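Local coordinates for protein S-adenosylmethionine decarboxylase proenzyme (Aquifex aeolicus, PDB 2III) that probably catalyses the pyruvoyl-dependent decarboxylation of S-adenosylmethionine, supplying the propylamine donor for spermidine and spermine synthesis, at residues L7-A11 with A90-M94; G15-I21 with T70-L76; R28-E32 with Y96-L101. All blocks are in the same frame, centred on the assembly; numbering follows the deposited sequence.

Interaction 1: L7-A11 with A90-M94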
ATOM      1  N   LEU A   7      -0.260  -4.805 -11.006  1.00 18.78           N
ATOM      2  CA  LEU A   7       0.396  -5.912 -10.339  1.00 22.98           C
ATOM      3  C   LEU A   7       0.906  -5.368  -9.010  1.00 21.62           C
ATOM      4  O   LEU A   7       1.580  -4.337  -8.959  1.00 21.12           O
ATOM      5  CB  LEU A   7       1.560  -6.430 -11.176  1.00 24.51           C
ATOM      6  CG  LEU A   7       2.095  -7.786 -10.724  1.00 21.19           C
ATOM      7  CD1 LEU A   7       1.108  -8.880 -11.100  1.00 20.13           C
ATOM      8  CD2 LEU A   7       3.412  -8.039 -11.385  1.00 37.40           C
ATOM      9  N   HIS A   8       0.582  -6.073  -7.937  1.00 17.66           N
ATOM     10  CA  HIS A   8       0.952  -5.651  -6.598  1.00 17.44           C
ATOM     11  C   HIS A   8       1.777  -6.732  -5.919  1.00 19.82           C
ATOM     12  O   HIS A   8       1.315  -7.853  -5.712  1.00 29.05           O
ATOM     13  CB  HIS A   8      -0.337  -5.364  -5.808  1.00  8.05           C
ATOM     14  CG  HIS A   8      -0.121  -4.835  -4.425  1.00 16.71           C
ATOM     15  ND1 HIS A   8      -1.160  -4.371  -3.647  1.00 14.13           N
ATOM     16  CD2 HIS A   8       0.996  -4.721  -3.667  1.00 14.29           C
ATOM     17  CE1 HIS A   8      -0.694  -3.993  -2.470  1.00 18.01           C
ATOM     18  NE2 HIS A   8       0.611  -4.195  -2.455  1.00  8.89           N
ATOM     19  N   ILE A   9       3.013  -6.384  -5.589  1.00 20.59           N
ATOM     20  CA  ILE A   9       3.912  -7.292  -4.907  1.00 13.24           C
ATOM     21  C   ILE A   9       4.126  -6.790  -3.481  1.00 20.35           C
ATOM     22  O   ILE A   9       4.439  -5.617  -3.263  1.00 19.69           O
ATOM     23  CB  ILE A   9       5.303  -7.334  -5.564  1.00 16.29           C
ATOM     24  CG1 ILE A   9       5.190  -7.594  -7.064  1.00 18.25           C
ATOM     25  CG2 ILE A   9       6.148  -8.423  -4.904  1.00 17.34           C
ATOM     26  CD1 ILE A   9       6.508  -7.378  -7.804  1.00 14.74           C
ATOM     27  N   LEU A  10       3.946  -7.669  -2.507  1.00 11.58           N
ATOM     28  CA  LEU A  10       4.194  -7.281  -1.131  1.00 15.58           C
ATOM     29  C   LEU A  10       5.123  -8.321  -0.535  1.00 17.76           C
ATOM     30  O   LEU A  10       5.013  -9.510  -0.832  1.00 22.70           O
ATOM     31  CB  LEU A  10       2.890  -7.166  -0.327  1.00 25.21           C
ATOM     32  CG  LEU A  10       1.698  -8.096  -0.537  1.00 31.36           C
ATOM     33  CD1 LEU A  10       0.647  -7.797   0.517  1.00 38.59           C
ATOM     34  CD2 LEU A  10       1.107  -7.888  -1.921  1.00 42.62           C
ATOM     35  N   ALA A  11       6.068  -7.868   0.279  1.00 18.04           N
ATOM     36  CA  ALA A  11       7.018  -8.775   0.894  1.00 14.15           C
ATOM     37  C   ALA A  11       7.380  -8.326   2.289  1.00 15.09           C
ATOM     38  O   ALA A  11       7.461  -7.130   2.564  1.00 14.68           O
ATOM     39  CB  ALA A  11       8.274  -8.853   0.047  1.00 11.64           C
ATOM     40  N   ALA A  90       7.345  -3.397 -11.697  1.00 18.56           N
ATOM     41  CA  ALA A  90       7.059  -3.747 -10.309  1.00 23.32           C
ATOM     42  C   ALA A  90       8.116  -4.746  -9.842  1.00 21.83           C
ATOM     43  O   ALA A  90       8.679  -4.615  -8.754  1.00 20.53           O
ATOM     44  CB  ALA A  90       5.668  -4.363 -10.190  1.00 21.23           C
ATOM     45  N   TYR A  91       8.392  -5.742 -10.674  1.00 14.08           N
ATOM     46  CA  TYR A  91       9.371  -6.752 -10.309  1.00 18.85           C
ATOM     47  C   TYR A  91      10.766  -6.164 -10.142  1.00 17.00           C
ATOM     48  O   TYR A  91      11.471  -6.491  -9.190  1.00 21.25           O
ATOM     49  CB  TYR A  91       9.397  -7.879 -11.336  1.00 23.48           C
ATOM     50  CG  TYR A  91       8.193  -8.793 -11.264  1.00 21.34           C
ATOM     51  CD1 TYR A  91       7.094  -8.598 -12.097  1.00 25.64           C
ATOM     52  CD2 TYR A  91       8.157  -9.858 -10.366  1.00 25.36           C
ATOM     53  CE1 TYR A  91       5.996  -9.447 -12.044  1.00 28.18           C
ATOM     54  CE2 TYR A  91       7.059 -10.705 -10.301  1.00 26.52           C
ATOM     55  CZ  TYR A  91       5.983 -10.498 -11.144  1.00 23.53           C
ATOM     56  OH  TYR A  91       4.902 -11.356 -11.095  1.00 34.60           O
ATOM     57  N   ARG A  92      11.166  -5.288 -11.053  1.00 16.27           N
ATOM     58  CA  ARG A  92      12.484  -4.657 -10.965  1.00 20.93           C
ATOM     59  C   ARG A  92      12.600  -3.830  -9.678  1.00 27.65           C
ATOM     60  O   ARG A  92      13.613  -3.888  -8.983  1.00 21.50           O
ATOM     61  CB  ARG A  92      12.715  -3.763 -12.188  1.00 30.31           C
ATOM     62  CG  ARG A  92      12.835  -4.535 -13.499  1.00 31.38           C
ATOM     63  CD  ARG A  92      13.066  -3.603 -14.673  1.00 48.31           C
ATOM     64  NE  ARG A  92      14.316  -2.852 -14.557  1.00 61.25           N
ATOM     65  CZ  ARG A  92      15.528  -3.403 -14.525  1.00 65.37           C
ATOM     66  NH1 ARG A  92      16.607  -2.638 -14.419  1.00 52.46           N
ATOM     67  NH2 ARG A  92      15.663  -4.721 -14.595  1.00 70.25           N
ATOM     68  N   ALA A  93      11.553  -3.074  -9.359  1.00 22.39           N
ATOM     69  CA  ALA A  93      11.559  -2.251  -8.158  1.00 24.09           C
ATOM     70  C   ALA A  93      11.734  -3.113  -6.918  1.00 18.83           C
ATOM     71  O   ALA A  93      12.514  -2.773  -6.032  1.00 17.95           O
ATOM     72  CB  ALA A  93      10.269  -1.448  -8.058  1.00 18.82           C
HETATM   73  N   MSE A  94      11.015  -4.230  -6.860  1.00 20.78           N
HETATM   74  CA  MSE A  94      11.110  -5.119  -5.706  1.00 16.06           C
HETATM   75  C   MSE A  94      12.458  -5.838  -5.665  1.00 16.45           C
HETATM   76  O   MSE A  94      13.001  -6.059  -4.584  1.00 16.12           O
HETATM   77  CB  MSE A  94       9.969  -6.149  -5.701  1.00 13.73           C
HETATM   78  CG  MSE A  94       9.945  -7.031  -4.445  1.00 12.58           C
HETATM   79 SE   MSE A  94       9.710  -6.003  -2.786  1.00 33.77          SE
HETATM   80  CE  MSE A  94       7.759  -5.807  -2.833  1.00 20.63           C
TER
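Ile9 of strand 7-11 reaches across to helix 90-94 and packs into the hollow framed by Ala90, Tyr91 and Met94. Its CB lies near the Met94 methyl CE. At CB the side chain forks: CG2, anti to the backbone N, passes Met94, with CE 3.7 Å from Ile9 CG2, while CG1, beside the backbone N (chi1 -52°), heads for the first turn of the segment. There the terminal CD1 settles 3.6 Å from the Ala90 carbonyl O and 3.9 Å from Ala90 CB. The same CD1 stands over a face of the Tyr91 ring, a CH-pi contact 4.1 Å from the centroid and 18° off the ring normal. Met94, a selenomethionine, is bent at chi2 and chi3, which turns its CE back to the strand, 3.4 Å from Ile9 O and 4.2 Å from Ala11 CB. Leu7 lies next to Tyr91, though the detail of their approach is doubtful. Strand and helix run nearly parallel, 19° apart, with axes 9.1 Å from each other. Helix 87-101 packs here on the sheet of a two-layer alpha/beta sandwich. Val79 and Val81 of strand 76-84 also meet Met94. The surfaces that meet are almost wholly hydrocarbon and largely buried, which implies that close fit and exclusion of water, more than polar bonds, hold helix to strand.

Interaction 2: G15-I21 with T70-L76; sequences GVDADKI and TWPEHGL. With MG (magnesium ion), chain B.
Ile21 and Thr70 join the loop before helix 24-37 to the end of strand 65-71, where residues 70-76 turn back into the next strand through a G1 beta bulge: Gly75 and Leu76 both face Trp71. Thr70 holds OG1 between its backbone N and carbonyl carbon (chi1 76°), from where it donates to Ile21 O at 2.8 Å, in the carbonyl plane and not far from straight along the C=O bond (158°). The same OG1 is also bonded to the backbone N of Ala55. The other branch, Thr70 CG2, lies 3.9 Å from Ile21 CB. Ile21 has its CG1 in the crowded position too, with the chain extended beyond it; this carries CD1 to Leu76 O, 3.6 Å away. The Pro72 ring fits alongside, its CG 3.4 Å from Ile21 O and its CB facing the methyl of Ala18. At the far end Val16 N donates to Gly75 O (2.9 Å), the donor tilted 23° from the carbonyl plane, and Val16 CB rests against that same oxygen. Gly75 has a positive phi, and a side chain there would run into Val16 O. A water bridges Gly15 N and His74 O. Away from the hairpin, the loop is braced by a salt bridge from Lys20 NZ to Asp17 OD1. Asp19 serves the magnesium site, shared with Asp22 and Asp26, through its backbone: Asp19 O lies 2.2 Å from the magnesium ion.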
ATOM      1  N   GLY A  15      15.696 -10.352   8.901  1.00 19.54           N
ATOM      2  CA  GLY A  15      17.140 -10.464   8.959  1.00 21.26           C
ATOM      3  C   GLY A  15      17.832  -9.290   8.308  1.00 24.20           C
ATOM      4  O   GLY A  15      18.976  -9.400   7.877  1.00 30.22           O
ATOM      5  N   VAL A  16      17.137  -8.159   8.238  1.00 24.09           N
ATOM      6  CA  VAL A  16      17.705  -6.959   7.640  1.00 22.70           C
ATOM      7  C   VAL A  16      18.500  -6.171   8.680  1.00 31.38           C
ATOM      8  O   VAL A  16      18.005  -5.904   9.776  1.00 24.91           O
ATOM      9  CB  VAL A  16      16.606  -6.040   7.076  1.00 21.62           C
ATOM     10  CG1 VAL A  16      17.231  -4.731   6.583  1.00  7.28           C
ATOM     11  CG2 VAL A  16      15.851  -6.755   5.947  1.00 14.23           C
ATOM     12  N   ASP A  17      19.731  -5.803   8.341  1.00 21.85           N
ATOM     13  CA  ASP A  17      20.564  -5.034   9.264  1.00 33.15           C
ATOM     14  C   ASP A  17      19.818  -3.768   9.691  1.00 33.13           C
ATOM     15  O   ASP A  17      19.255  -3.048   8.855  1.00 34.78           O
ATOM     16  CB  ASP A  17      21.900  -4.678   8.598  1.00 31.39           C
ATOM     17  CG  ASP A  17      22.757  -5.904   8.320  1.00 42.39           C
ATOM     18  OD1 ASP A  17      23.707  -5.810   7.512  1.00 46.94           O
ATOM     19  OD2 ASP A  17      22.483  -6.965   8.920  1.00 42.99           O
ATOM     20  N   ALA A  18      19.804  -3.520  10.998  1.00 30.03           N
ATOM     21  CA  ALA A  18      19.129  -2.364  11.588  1.00 28.13           C
ATOM     22  C   ALA A  18      19.609  -1.031  11.020  1.00 23.24           C
ATOM     23  O   ALA A  18      18.835  -0.089  10.913  1.00 24.23           O
ATOM     24  CB  ALA A  18      19.323  -2.368  13.107  1.00 16.70           C
ATOM     25  N   ASP A  19      20.884  -0.953  10.664  1.00 17.88           N
ATOM     26  CA  ASP A  19      21.443   0.287  10.133  1.00 30.08           C
ATOM     27  C   ASP A  19      20.941   0.626   8.733  1.00 24.60           C
ATOM     28  O   ASP A  19      21.033   1.771   8.304  1.00 20.44           O
ATOM     29  CB  ASP A  19      22.978   0.214  10.124  1.00 32.58           C
ATOM     30  CG  ASP A  19      23.505  -0.994   9.358  1.00 52.80           C
ATOM     31  OD1 ASP A  19      23.229  -2.139   9.780  1.00 62.93           O
ATOM     32  OD2 ASP A  19      24.193  -0.803   8.333  1.00 57.63           O
ATOM     33  N   LYS A  20      20.408  -0.363   8.021  1.00 23.33           N
ATOM     34  CA  LYS A  20      19.909  -0.136   6.664  1.00 19.94           C
ATOM     35  C   LYS A  20      18.482   0.404   6.640  1.00 26.18           C
ATOM     36  O   LYS A  20      18.026   0.916   5.615  1.00 25.99           O
ATOM     37  CB  LYS A  20      19.912  -1.435   5.859  1.00 26.64           C
ATOM     38  CG  LYS A  20      21.266  -2.031   5.512  1.00 24.81           C
ATOM     39  CD  LYS A  20      21.046  -3.281   4.646  1.00 28.85           C
ATOM     40  CE  LYS A  20      22.345  -3.908   4.187  1.00 22.25           C
ATOM     41  NZ  LYS A  20      23.135  -4.397   5.345  1.00 51.99           N
ATOM     42  N   ILE A  21      17.791   0.299   7.773  1.00 26.65           N
ATOM     43  CA  ILE A  21      16.390   0.704   7.859  1.00 23.93           C
ATOM     44  C   ILE A  21      15.993   1.498   9.100  1.00 25.96           C
ATOM     45  O   ILE A  21      14.815   1.512   9.464  1.00 23.63           O
ATOM     46  CB  ILE A  21      15.485  -0.553   7.815  1.00 18.83           C
ATOM     47  CG1 ILE A  21      15.901  -1.512   8.937  1.00  8.07           C
ATOM     48  CG2 ILE A  21      15.605  -1.252   6.455  1.00 14.29           C
ATOM     49  CD1 ILE A  21      15.086  -2.809   9.028  1.00 14.15           C
ATOM     50  N   THR A  70       9.256   0.147   8.535  1.00 11.86           N
ATOM     51  CA  THR A  70      10.357  -0.604   9.130  1.00 18.85           C
ATOM     52  C   THR A  70      10.413  -0.654  10.651  1.00 16.97           C
ATOM     53  O   THR A  70       9.885   0.215  11.341  1.00 13.73           O
ATOM     54  CB  THR A  70      11.713  -0.078   8.628  1.00 17.95           C
ATOM     55  OG1 THR A  70      12.017   1.161   9.282  1.00 23.27           O
ATOM     56  CG2 THR A  70      11.665   0.156   7.127  1.00 14.57           C
ATOM     57  N   TRP A  71      11.083  -1.691  11.146  1.00 14.80           N
ATOM     58  CA  TRP A  71      11.256  -1.941  12.571  1.00 16.23           C
ATOM     59  C   TRP A  71      12.680  -2.428  12.763  1.00 17.64           C
ATOM     60  O   TRP A  71      12.953  -3.627  12.681  1.00 17.83           O
ATOM     61  CB  TRP A  71      10.293  -3.030  13.050  1.00 24.15           C
ATOM     62  CG  TRP A  71       8.854  -2.620  13.067  1.00 23.14           C
ATOM     63  CD1 TRP A  71       8.149  -2.158  14.137  1.00 18.38           C
ATOM     64  CD2 TRP A  71       7.943  -2.636  11.956  1.00 15.74           C
ATOM     65  NE1 TRP A  71       6.852  -1.885  13.765  1.00 20.78           N
ATOM     66  CE2 TRP A  71       6.699  -2.168  12.435  1.00 14.43           C
ATOM     67  CE3 TRP A  71       8.058  -3.001  10.606  1.00 20.95           C
ATOM     68  CZ2 TRP A  71       5.569  -2.053  11.608  1.00 16.85           C
ATOM     69  CZ3 TRP A  71       6.935  -2.889   9.783  1.00 17.84           C
ATOM     70  CH2 TRP A  71       5.705  -2.416  10.292  1.00 15.26           C
ATOM     71  N   PRO A  72      13.615  -1.499  12.984  1.00 17.61           N
ATOM     72  CA  PRO A  72      15.017  -1.850  13.186  1.00 20.16           C
ATOM     73  C   PRO A  72      15.220  -2.933  14.254  1.00 23.42           C
ATOM     74  O   PRO A  72      16.005  -3.860  14.058  1.00 21.11           O
ATOM     75  CB  PRO A  72      15.637  -0.515  13.589  1.00 17.52           C
ATOM     76  CG  PRO A  72      14.880   0.448  12.736  1.00 18.15           C
ATOM     77  CD  PRO A  72      13.450  -0.036  12.885  1.00 16.48           C
ATOM     78  N   GLU A  73      14.506  -2.823  15.374  1.00 23.50           N
ATOM     79  CA  GLU A  73      14.666  -3.784  16.468  1.00 21.64           C
ATOM     80  C   GLU A  73      14.331  -5.213  16.069  1.00 22.38           C
ATOM     81  O   GLU A  73      14.748  -6.154  16.744  1.00 17.25           O
ATOM     82  CB  GLU A  73      13.809  -3.394  17.679  1.00  9.21           C
ATOM     83  CG  GLU A  73      12.301  -3.590  17.475  1.00 14.22           C
ATOM     84  CD  GLU A  73      11.606  -2.367  16.891  1.00 24.12           C
ATOM     85  OE1 GLU A  73      12.166  -1.735  15.968  1.00 14.22           O
ATOM     86  OE2 GLU A  73      10.489  -2.047  17.356  1.00 13.82           O
ATOM     87  N   HIS A  74      13.577  -5.372  14.982  1.00 23.64           N
ATOM     88  CA  HIS A  74      13.183  -6.695  14.498  1.00 17.16           C
ATOM     89  C   HIS A  74      13.852  -7.059  13.179  1.00 22.97           C
ATOM     90  O   HIS A  74      13.566  -8.117  12.610  1.00 22.88           O
ATOM     91  CB  HIS A  74      11.665  -6.768  14.321  1.00 19.77           C
ATOM     92  CG  HIS A  74      10.902  -6.720  15.608  1.00 29.54           C
ATOM     93  ND1 HIS A  74      10.014  -5.710  15.913  1.00 32.63           N
ATOM     94  CD2 HIS A  74      10.902  -7.555  16.672  1.00 12.36           C
ATOM     95  CE1 HIS A  74       9.501  -5.925  17.111  1.00 11.38           C
ATOM     96  NE2 HIS A  74      10.024  -7.037  17.591  1.00 20.49           N
ATOM     97  N   GLY A  75      14.745  -6.196  12.699  1.00 11.33           N
ATOM     98  CA  GLY A  75      15.413  -6.461  11.435  1.00 15.16           C
ATOM     99  C   GLY A  75      14.361  -6.693  10.369  1.00 18.15           C
ATOM    100  O   GLY A  75      14.550  -7.475   9.433  1.00 21.09           O
ATOM    101  N   LEU A  76      13.249  -5.983  10.503  1.00 17.73           N
ATOM    102  CA  LEU A  76      12.129  -6.147   9.592  1.00 20.39           C
ATOM    103  C   LEU A  76      11.691  -4.920   8.815  1.00 27.06           C
ATOM    104  O   LEU A  76      11.669  -3.799   9.338  1.00 20.02           O
ATOM    105  CB  LEU A  76      10.923  -6.679  10.370  1.00 25.64           C
ATOM    106  CG  LEU A  76       9.580  -6.660   9.632  1.00 34.83           C
ATOM    107  CD1 LEU A  76       9.560  -7.774   8.606  1.00 18.71           C
ATOM    108  CD2 LEU A  76       8.436  -6.816  10.626  1.00 33.20           C
TER
HETATM  109 MG    MG B 136      21.039   3.856   8.954  1.00 13.86          MG
HETATM  110  O   HOH W   1      14.385 -10.337  11.388  1.00 32.10           O
HETATM  111  O   HOH W   2      21.122   5.471   8.654  1.00 28.07           O

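Interaction 3: R28-E32 with Y96-L101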
ATOM      1  N   ARG A  28      14.594   6.795   2.051  1.00 30.98           N
ATOM      2  CA  ARG A  28      14.560   7.727   0.934  1.00 26.96           C
ATOM      3  C   ARG A  28      15.538   7.307  -0.143  1.00 26.61           C
ATOM      4  O   ARG A  28      15.169   7.209  -1.311  1.00 29.40           O
ATOM      5  CB  ARG A  28      14.884   9.141   1.422  1.00 43.37           C
ATOM      6  CG  ARG A  28      15.172  10.166   0.331  1.00 41.51           C
ATOM      7  CD  ARG A  28      14.955  11.577   0.872  1.00 42.58           C
ATOM      8  NE  ARG A  28      13.587  12.027   0.618  1.00 61.53           N
ATOM      9  CZ  ARG A  28      12.924  12.897   1.373  1.00 57.98           C
ATOM     10  NH1 ARG A  28      13.497  13.418   2.451  1.00 59.93           N
ATOM     11  NH2 ARG A  28      11.692  13.257   1.037  1.00 52.44           N
ATOM     12  N   GLU A  29      16.783   7.046   0.238  1.00 20.50           N
ATOM     13  CA  GLU A  29      17.770   6.625  -0.749  1.00 30.79           C
ATOM     14  C   GLU A  29      17.305   5.345  -1.419  1.00 26.58           C
ATOM     15  O   GLU A  29      17.358   5.215  -2.640  1.00 26.01           O
ATOM     16  CB  GLU A  29      19.126   6.378  -0.098  1.00 30.43           C
ATOM     17  CG  GLU A  29      20.054   7.570  -0.136  1.00 61.99           C
ATOM     18  CD  GLU A  29      21.489   7.182   0.162  1.00 76.59           C
ATOM     19  OE1 GLU A  29      22.030   6.312  -0.557  1.00 77.99           O
ATOM     20  OE2 GLU A  29      22.075   7.745   1.112  1.00 87.45           O
ATOM     21  N   LEU A  30      16.847   4.408  -0.596  1.00 20.13           N
ATOM     22  CA  LEU A  30      16.366   3.116  -1.056  1.00 22.23           C
ATOM     23  C   LEU A  30      15.254   3.227  -2.104  1.00 23.35           C
ATOM     24  O   LEU A  30      15.373   2.686  -3.205  1.00 26.03           O
ATOM     25  CB  LEU A  30      15.855   2.308   0.140  1.00 19.47           C
ATOM     26  CG  LEU A  30      15.322   0.900  -0.133  1.00 24.95           C
ATOM     27  CD1 LEU A  30      16.495  -0.022  -0.434  1.00 28.29           C
ATOM     28  CD2 LEU A  30      14.548   0.394   1.078  1.00 21.81           C
ATOM     29  N   LEU A  31      14.172   3.918  -1.754  1.00 20.20           N
ATOM     30  CA  LEU A  31      13.040   4.070  -2.666  1.00 22.48           C
ATOM     31  C   LEU A  31      13.359   4.938  -3.887  1.00 33.11           C
ATOM     32  O   LEU A  31      12.817   4.708  -4.973  1.00 29.94           O
ATOM     33  CB  LEU A  31      11.816   4.635  -1.921  1.00 25.51           C
ATOM     34  CG  LEU A  31      11.197   3.793  -0.795  1.00 19.01           C
ATOM     35  CD1 LEU A  31       9.828   4.354  -0.443  1.00 16.14           C
ATOM     36  CD2 LEU A  31      11.057   2.346  -1.231  1.00 15.25           C
ATOM     37  N   GLU A  32      14.217   5.943  -3.719  1.00 28.95           N
ATOM     38  CA  GLU A  32      14.591   6.779  -4.858  1.00 34.71           C
ATOM     39  C   GLU A  32      15.355   5.867  -5.806  1.00 31.34           C
ATOM     40  O   GLU A  32      15.218   5.953  -7.027  1.00 35.05           O
ATOM     41  CB  GLU A  32      15.518   7.928  -4.441  1.00 40.22           C
ATOM     42  CG  GLU A  32      14.891   9.006  -3.578  1.00 51.50           C
ATOM     43  CD  GLU A  32      15.836  10.179  -3.343  1.00 66.88           C
ATOM     44  OE1 GLU A  32      17.035   9.945  -3.066  1.00 68.27           O
ATOM     45  OE2 GLU A  32      15.376  11.340  -3.426  1.00 76.58           O
ATOM     46  N   TYR A  96      15.263  -4.658  -6.727  1.00 18.10           N
ATOM     47  CA  TYR A  96      16.213  -3.646  -6.291  1.00 20.95           C
ATOM     48  C   TYR A  96      16.141  -3.494  -4.772  1.00 24.96           C
ATOM     49  O   TYR A  96      17.142  -3.646  -4.076  1.00 27.95           O
ATOM     50  CB  TYR A  96      15.911  -2.295  -6.960  1.00 18.33           C
ATOM     51  CG  TYR A  96      16.853  -1.198  -6.520  1.00 21.57           C
ATOM     52  CD1 TYR A  96      18.140  -1.096  -7.053  1.00 23.09           C
ATOM     53  CD2 TYR A  96      16.480  -0.294  -5.528  1.00 26.81           C
ATOM     54  CE1 TYR A  96      19.033  -0.120  -6.605  1.00 24.76           C
ATOM     55  CE2 TYR A  96      17.362   0.682  -5.074  1.00 33.27           C
ATOM     56  CZ  TYR A  96      18.635   0.764  -5.617  1.00 37.06           C
ATOM     57  OH  TYR A  96      19.502   1.736  -5.173  1.00 47.23           O
ATOM     58  N   ILE A  97      14.948  -3.193  -4.263  1.00 21.32           N
ATOM     59  CA  ILE A  97      14.752  -3.022  -2.830  1.00 19.22           C
ATOM     60  C   ILE A  97      15.290  -4.218  -2.037  1.00 21.13           C
ATOM     61  O   ILE A  97      16.017  -4.048  -1.060  1.00 22.39           O
ATOM     62  CB  ILE A  97      13.248  -2.791  -2.513  1.00 17.02           C
ATOM     63  CG1 ILE A  97      12.831  -1.406  -3.020  1.00 19.14           C
ATOM     64  CG2 ILE A  97      12.992  -2.938  -1.015  1.00 21.61           C
ATOM     65  CD1 ILE A  97      11.348  -1.115  -2.935  1.00 15.48           C
ATOM     66  N   ILE A  98      14.948  -5.429  -2.459  1.00 21.15           N
ATOM     67  CA  ILE A  98      15.421  -6.619  -1.763  1.00 25.74           C
ATOM     68  C   ILE A  98      16.949  -6.747  -1.775  1.00 33.66           C
ATOM     69  O   ILE A  98      17.560  -7.020  -0.737  1.00 37.74           O
ATOM     70  CB  ILE A  98      14.794  -7.905  -2.360  1.00 22.05           C
ATOM     71  CG1 ILE A  98      13.302  -7.953  -2.021  1.00 20.20           C
ATOM     72  CG2 ILE A  98      15.487  -9.152  -1.796  1.00 21.48           C
ATOM     73  CD1 ILE A  98      12.574  -9.142  -2.613  1.00  8.98           C
ATOM     74  N   THR A  99      17.576  -6.551  -2.932  1.00 31.06           N
ATOM     75  CA  THR A  99      19.031  -6.667  -3.000  1.00 27.44           C
ATOM     76  C   THR A  99      19.718  -5.611  -2.159  1.00 27.18           C
ATOM     77  O   THR A  99      20.761  -5.874  -1.568  1.00 28.66           O
ATOM     78  CB  THR A  99      19.575  -6.540  -4.434  1.00 35.07           C
ATOM     79  OG1 THR A  99      19.244  -5.248  -4.954  1.00 53.42           O
ATOM     80  CG2 THR A  99      18.998  -7.625  -5.329  1.00 27.43           C
ATOM     81  N   GLN A 100      19.148  -4.414  -2.104  1.00 19.00           N
ATOM     82  CA  GLN A 100      19.760  -3.361  -1.306  1.00 22.04           C
ATOM     83  C   GLN A 100      19.649  -3.679   0.180  1.00 25.23           C
ATOM     84  O   GLN A 100      20.585  -3.454   0.943  1.00 32.65           O
ATOM     85  CB  GLN A 100      19.098  -2.011  -1.590  1.00 15.84           C
ATOM     86  CG  GLN A 100      19.279  -1.530  -3.020  1.00 32.89           C
ATOM     87  CD  GLN A 100      20.734  -1.546  -3.457  1.00 38.81           C
ATOM     88  OE1 GLN A 100      21.579  -0.882  -2.859  1.00 45.85           O
ATOM     89  NE2 GLN A 100      21.032  -2.309  -4.503  1.00 43.18           N
ATOM     90  N   LEU A 101      18.503  -4.205   0.590  1.00 23.00           N
ATOM     91  CA  LEU A 101      18.285  -4.538   1.996  1.00 26.27           C
ATOM     92  C   LEU A 101      18.900  -5.880   2.375  1.00 23.00           C
ATOM     93  O   LEU A 101      19.140  -6.160   3.554  1.00 24.96           O
ATOM     94  CB  LEU A 101      16.786  -4.549   2.308  1.00 20.11           C
ATOM     95  CG  LEU A 101      16.118  -3.179   2.223  1.00 13.75           C
ATOM     96  CD1 LEU A 101      14.678  -3.282   2.691  1.00 13.96           C
ATOM     97  CD2 LEU A 101      16.895  -2.185   3.076  1.00 12.50           C
TER
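Leu30 is the main bump of this contact, pushing its forked end from helix 28-32 into a hollow on helix 96-101 between Ile97, Gln100 and Leu101. With CG anti to the backbone N (chi1 -179°), the isobutyl group swings across to the neighbouring helix. CD1 slides along the aliphatic base of Gln100, 3.5 Å from Gln100 CB, the two side chains running past each other in opposite directions. CD2 enters deeper, 4.0 Å from Leu101 CD1 and close to Ile97 CG2. Leu101 meets it at about a right angle, so that both its methyls lie against the end of Leu30; an alanine here would probably open a gap beside Leu30 CD2 and let the end of Leu30 shift. These two helices lie side by side on one face of the antiparallel sheet of the two-layer alpha/beta sandwich, their segments closer to antiparallel than parallel (142°) with axes 10.0 Å apart. Strand 65-71 floors the groove through Ile68, which touches Leu30 and Leu31. On the sheet side of the groove a second, smaller contact forms where Leu31 CD2 and Ile97 CD1 meet obliquely at 3.9 Å. On the other side Tyr96 presents its ring edge to the backbone of Leu30, with CE2 3.4 Å from Leu30 O and the oxygen near the ring plane. Gln100 CG lies 3.5 Å above one face of that ring, offset toward the rim; the bend at chi2 (-52°) leads the amide away from helix 28-32, leaving CB and CG to face Leu30.

From the N terminus, strand 3-14 supplies 7-11, whose partner 90-94 lies on helix 87-101, so interaction 1 closes a long loop between sheet and helix. The chain then enters 15-21, which meets 70-76 in interaction 2; this loop is nested inside that of interaction 1 and ties the approach to helix 24-37 to the end of strand 65-71. Next comes 28-32, paired with 96-101 in interaction 3, which crosses both others along the chain and joins the two helices. Interactions 1 and 3 share helix 87-101, whereas interactions 2 and 3 touch directly, with Ile21 CG2 3.7 Å from Leu101 CD2. Interactions 1 and 2 both also reach the second subunit.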